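Local coordinates for probable zinc protease (Pseudomonas aeruginosa, PDB 4NNZ), which forms one subunit of a heterodimeric zinc protease of the M16 family and probably takes part in peptide-bond hydrolysis, at residues I248-S258 and Y301-V312. Numbering follows the deposited sequence.
Sequences IMGFNVPSLGS and YDAFNRGDSLFV
Y301 reaches P254 with the tip of its side chain, and its atoms can be followed outward as an example of one residue making an apolar and a polar contact in turn. CB and CG serve as spacers; with CG anti to the backbone N (chi1 169°), the ring is carried toward V253 and P254, where strand 246-253 gives way to loop. CE1 meets the methyl CG2 of V253 at 3.7 Å, CZ lies 3.6 Å from P254 O, and OH gives that oxygen, at the ring edge, a 2.5 Å hydrogen bond in the carbonyl plane. Over the centre of one ring face sits A303 N, while V265 and L268 of helix 262-276 also touch the side chain. The strands themselves are neighbours in the five-stranded mixed sheet of the chain's C-terminal half: 246-253 runs antiparallel to 309-317, with F251-F311 and V253-S309 as hydrogen-bonded pairs. Past the strand ends, L256 N gives A303 O a nearly straight hydrogen bond (172°), and L256 CD1 lies 3.5 Å from F304 CE1, the side chains side by side. S255 OG donates to G307 O and accepts from G257 N in an ST turn. S258 OG donates to D308 OD1, whose sister oxygen OD2 takes the backbone N-H of E227.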
loop_
_atom_site.group_PDB
_atom_site.type_symbol
_atom_site.label_atom_id
_atom_site.label_comp_id
_atom_site.label_asym_id
_atom_site.label_seq_id
_atom_site.Cartn_x
_atom_site.Cartn_y
_atom_site.Cartn_z
ATOM N N ILE A 248 -0.051 9.392 19.314
ATOM C CA ILE A 248 0.073 8.006 18.994
ATOM C C ILE A 248 1.486 7.747 18.559
ATOM O O ILE A 248 1.963 8.389 17.705
ATOM C CB ILE A 248 -0.862 7.654 17.845
ATOM C CG1 ILE A 248 -2.210 8.308 18.045
ATOM C CG2 ILE A 248 -0.986 6.157 17.682
ATOM C CD1 ILE A 248 -3.299 7.753 17.178
ATOM N N MET A 249 2.154 6.796 19.173
ATOM C CA MET A 249 3.461 6.365 18.723
ATOM C C MET A 249 3.486 4.892 18.405
ATOM O O MET A 249 3.066 4.097 19.183
ATOM C CB MET A 249 4.494 6.653 19.778
ATOM C CG MET A 249 4.735 8.119 19.996
ATOM S SD MET A 249 5.727 8.443 21.427
ATOM C CE MET A 249 7.326 7.913 20.901
ATOM N N GLY A 250 3.987 4.529 17.249
ATOM C CA GLY A 250 4.084 3.139 16.874
ATOM C C GLY A 250 5.466 2.725 16.462
ATOM O O GLY A 250 6.097 3.431 15.779
ATOM N N PHE A 251 5.918 1.568 16.885
ATOM C CA PHE A 251 7.207 1.065 16.467
ATOM C C PHE A 251 7.117 -0.201 15.643
ATOM O O PHE A 251 6.503 -1.125 16.043
ATOM C CB PHE A 251 8.065 0.826 17.678
ATOM C CG PHE A 251 8.544 2.072 18.323
ATOM C CD1 PHE A 251 9.612 2.722 17.840
ATOM C CD2 PHE A 251 7.908 2.585 19.408
ATOM C CE1 PHE A 251 10.063 3.855 18.424
ATOM C CE2 PHE A 251 8.342 3.731 19.992
ATOM C CZ PHE A 251 9.428 4.366 19.492
ATOM N N ASN A 252 7.733 -0.218 14.479
ATOM C CA ASN A 252 7.690 -1.394 13.637
ATOM C C ASN A 252 8.494 -2.505 14.224
ATOM O O ASN A 252 9.637 -2.338 14.560
ATOM C CB ASN A 252 8.223 -1.113 12.245
ATOM C CG ASN A 252 7.353 -0.201 11.453
ATOM O OD1 ASN A 252 7.541 0.975 11.459
ATOM N ND2 ASN A 252 6.421 -0.754 10.747
ATOM N N VAL A 253 7.882 -3.658 14.335
ATOM C CA VAL A 253 8.466 -4.750 15.066
ATOM C C VAL A 253 8.056 -6.070 14.499
ATOM O O VAL A 253 7.208 -6.136 13.681
ATOM C CB VAL A 253 8.108 -4.733 16.552
ATOM C CG1 VAL A 253 8.857 -3.662 17.280
ATOM C CG2 VAL A 253 6.633 -4.590 16.746
ATOM N N PRO A 254 8.677 -7.131 14.941
ATOM C CA PRO A 254 8.268 -8.474 14.577
ATOM C C PRO A 254 7.094 -9.029 15.357
ATOM O O PRO A 254 6.700 -8.536 16.363
ATOM C CB PRO A 254 9.506 -9.288 14.865
ATOM C CG PRO A 254 10.211 -8.520 15.882
ATOM C CD PRO A 254 10.011 -7.116 15.518
ATOM N N SER A 255 6.567 -10.123 14.873
ATOM C CA SER A 255 5.575 -10.881 15.574
ATOM C C SER A 255 5.975 -12.322 15.417
ATOM O O SER A 255 6.909 -12.610 14.741
ATOM C CB SER A 255 4.180 -10.594 15.061
ATOM O OG SER A 255 3.829 -11.441 14.034
ATOM N N LEU A 256 5.268 -13.215 16.066
ATOM C CA LEU A 256 5.556 -14.623 15.996
ATOM C C LEU A 256 5.372 -15.162 14.594
ATOM O O LEU A 256 5.949 -16.140 14.227
ATOM C CB LEU A 256 4.739 -15.384 17.014
ATOM C CG LEU A 256 5.128 -15.052 18.441
ATOM C CD1 LEU A 256 4.130 -15.598 19.430
ATOM C CD2 LEU A 256 6.503 -15.572 18.762
ATOM N N GLY A 257 4.576 -14.494 13.804
ATOM C CA GLY A 257 4.424 -14.836 12.419
ATOM C C GLY A 257 5.691 -14.666 11.637
ATOM O O GLY A 257 5.916 -15.350 10.685
ATOM N N SER A 258 6.495 -13.702 12.034
ATOM C CA SER A 258 7.649 -13.288 11.289
ATOM C C SER A 258 8.991 -13.360 11.964
ATOM O O SER A 258 9.943 -12.854 11.428
ATOM C CB SER A 258 7.435 -11.869 10.844
ATOM O OG SER A 258 7.532 -11.000 11.920
ATOM N N TYR A 301 0.071 -4.100 21.653
ATOM C CA TYR A 301 0.929 -4.841 20.740
ATOM C C TYR A 301 0.361 -6.212 20.459
ATOM O O TYR A 301 0.224 -6.976 21.368
ATOM C CB TYR A 301 2.299 -5.000 21.372
ATOM C CG TYR A 301 3.233 -5.946 20.677
ATOM C CD1 TYR A 301 3.489 -5.823 19.347
ATOM C CD2 TYR A 301 3.870 -6.940 21.363
ATOM C CE1 TYR A 301 4.332 -6.666 18.710
ATOM C CE2 TYR A 301 4.726 -7.789 20.730
ATOM C CZ TYR A 301 4.949 -7.632 19.397
ATOM O OH TYR A 301 5.789 -8.443 18.737
ATOM N N ASP A 302 0.049 -6.539 19.215
ATOM C CA ASP A 302 -0.396 -7.878 18.891
ATOM C C ASP A 302 0.765 -8.705 18.425
ATOM O O ASP A 302 1.339 -8.440 17.421
ATOM C CB ASP A 302 -1.459 -7.869 17.812
ATOM C CG ASP A 302 -2.014 -9.239 17.537
ATOM O OD1 ASP A 302 -1.438 -10.213 17.995
ATOM O OD2 ASP A 302 -3.030 -9.358 16.856
ATOM N N ALA A 303 1.090 -9.720 19.194
ATOM C CA ALA A 303 2.217 -10.566 18.939
ATOM C C ALA A 303 1.871 -11.726 18.060
ATOM O O ALA A 303 2.723 -12.489 17.705
ATOM C CB ALA A 303 2.769 -11.072 20.239
ATOM N N PHE A 304 0.610 -11.854 17.706
ATOM C CA PHE A 304 0.146 -13.003 16.960
ATOM C C PHE A 304 -0.302 -12.733 15.540
ATOM O O PHE A 304 -1.299 -13.212 15.115
ATOM C CB PHE A 304 -0.907 -13.768 17.731
ATOM C CG PHE A 304 -0.458 -14.178 19.069
ATOM C CD1 PHE A 304 0.306 -15.276 19.226
ATOM C CD2 PHE A 304 -0.764 -13.433 20.156
ATOM C CE1 PHE A 304 0.741 -15.655 20.446
ATOM C CE2 PHE A 304 -0.330 -13.795 21.381
ATOM C CZ PHE A 304 0.424 -14.913 21.527
ATOM N N ASN A 305 0.457 -11.926 14.834
ATOM C CA ASN A 305 0.241 -11.665 13.422
ATOM C C ASN A 305 0.820 -12.673 12.452
ATOM O O ASN A 305 1.766 -13.344 12.714
ATOM C CB ASN A 305 0.738 -10.276 13.051
ATOM C CG ASN A 305 -0.191 -9.190 13.485
ATOM O OD1 ASN A 305 -1.392 -9.308 13.379
ATOM N ND2 ASN A 305 0.363 -8.123 13.957
ATOM N N ARG A 306 0.235 -12.702 11.290
ATOM C CA ARG A 306 0.688 -13.480 10.191
ATOM C C ARG A 306 2.059 -13.027 9.809
ATOM O O ARG A 306 2.907 -13.801 9.487
ATOM C CB ARG A 306 -0.211 -13.131 9.053
ATOM C CG ARG A 306 -0.522 -14.178 8.052
ATOM C CD ARG A 306 -1.453 -13.540 7.063
ATOM N NE ARG A 306 -1.113 -13.909 5.726
ATOM C CZ ARG A 306 -1.104 -13.107 4.685
ATOM N NH1 ARG A 306 -1.406 -11.847 4.779
ATOM N NH2 ARG A 306 -0.776 -13.602 3.533
ATOM N N GLY A 307 2.234 -11.731 9.793
ATOM C CA GLY A 307 3.486 -11.112 9.503
ATOM C C GLY A 307 3.934 -10.252 10.649
ATOM O O GLY A 307 3.731 -10.567 11.767
ATOM N N ASP A 308 4.480 -9.109 10.317
ATOM C CA ASP A 308 5.012 -8.149 11.247
ATOM C C ASP A 308 3.969 -7.354 11.989
ATOM O O ASP A 308 2.822 -7.459 11.717
ATOM C CB ASP A 308 5.930 -7.198 10.522
ATOM C CG ASP A 308 7.221 -7.812 10.185
ATOM O OD1 ASP A 308 7.620 -8.756 10.856
ATOM O OD2 ASP A 308 7.851 -7.354 9.247
ATOM N N SER A 309 4.408 -6.541 12.920
ATOM C CA SER A 309 3.533 -5.914 13.853
ATOM C C SER A 309 4.002 -4.556 14.310
ATOM O O SER A 309 4.992 -4.065 13.883
ATOM C CB SER A 309 3.299 -6.824 15.041
ATOM O OG SER A 309 2.285 -6.311 15.844
ATOM N N LEU A 310 3.220 -3.966 15.183
ATOM C CA LEU A 310 3.411 -2.630 15.651
ATOM C C LEU A 310 3.310 -2.589 17.152
ATOM O O LEU A 310 2.428 -3.168 17.705
ATOM C CB LEU A 310 2.298 -1.793 15.087
ATOM C CG LEU A 310 2.477 -0.736 14.029
ATOM C CD1 LEU A 310 1.377 0.269 14.181
ATOM C CD2 LEU A 310 3.805 -0.032 14.130
ATOM N N PHE A 311 4.212 -1.881 17.799
ATOM C CA PHE A 311 4.150 -1.680 19.220
ATOM C C PHE A 311 3.660 -0.291 19.443
ATOM O O PHE A 311 4.279 0.631 19.062
ATOM C CB PHE A 311 5.523 -1.825 19.849
ATOM C CG PHE A 311 5.507 -1.811 21.343
ATOM C CD1 PHE A 311 5.448 -0.637 22.032
ATOM C CD2 PHE A 311 5.553 -2.970 22.046
ATOM C CE1 PHE A 311 5.429 -0.624 23.390
ATOM C CE2 PHE A 311 5.541 -2.961 23.407
ATOM C CZ PHE A 311 5.477 -1.790 24.077
ATOM N N VAL A 312 2.521 -0.156 20.078
ATOM C CA VAL A 312 1.826 1.098 20.090
ATOM C C VAL A 312 1.672 1.783 21.421
ATOM O O VAL A 312 1.417 1.190 22.404
ATOM C CB VAL A 312 0.468 0.973 19.406
ATOM C CG1 VAL A 312 -0.219 2.302 19.349
ATOM C CG2 VAL A 312 0.661 0.484 18.008
HETATM O O HOH W 1 6.051 -3.313 11.241
#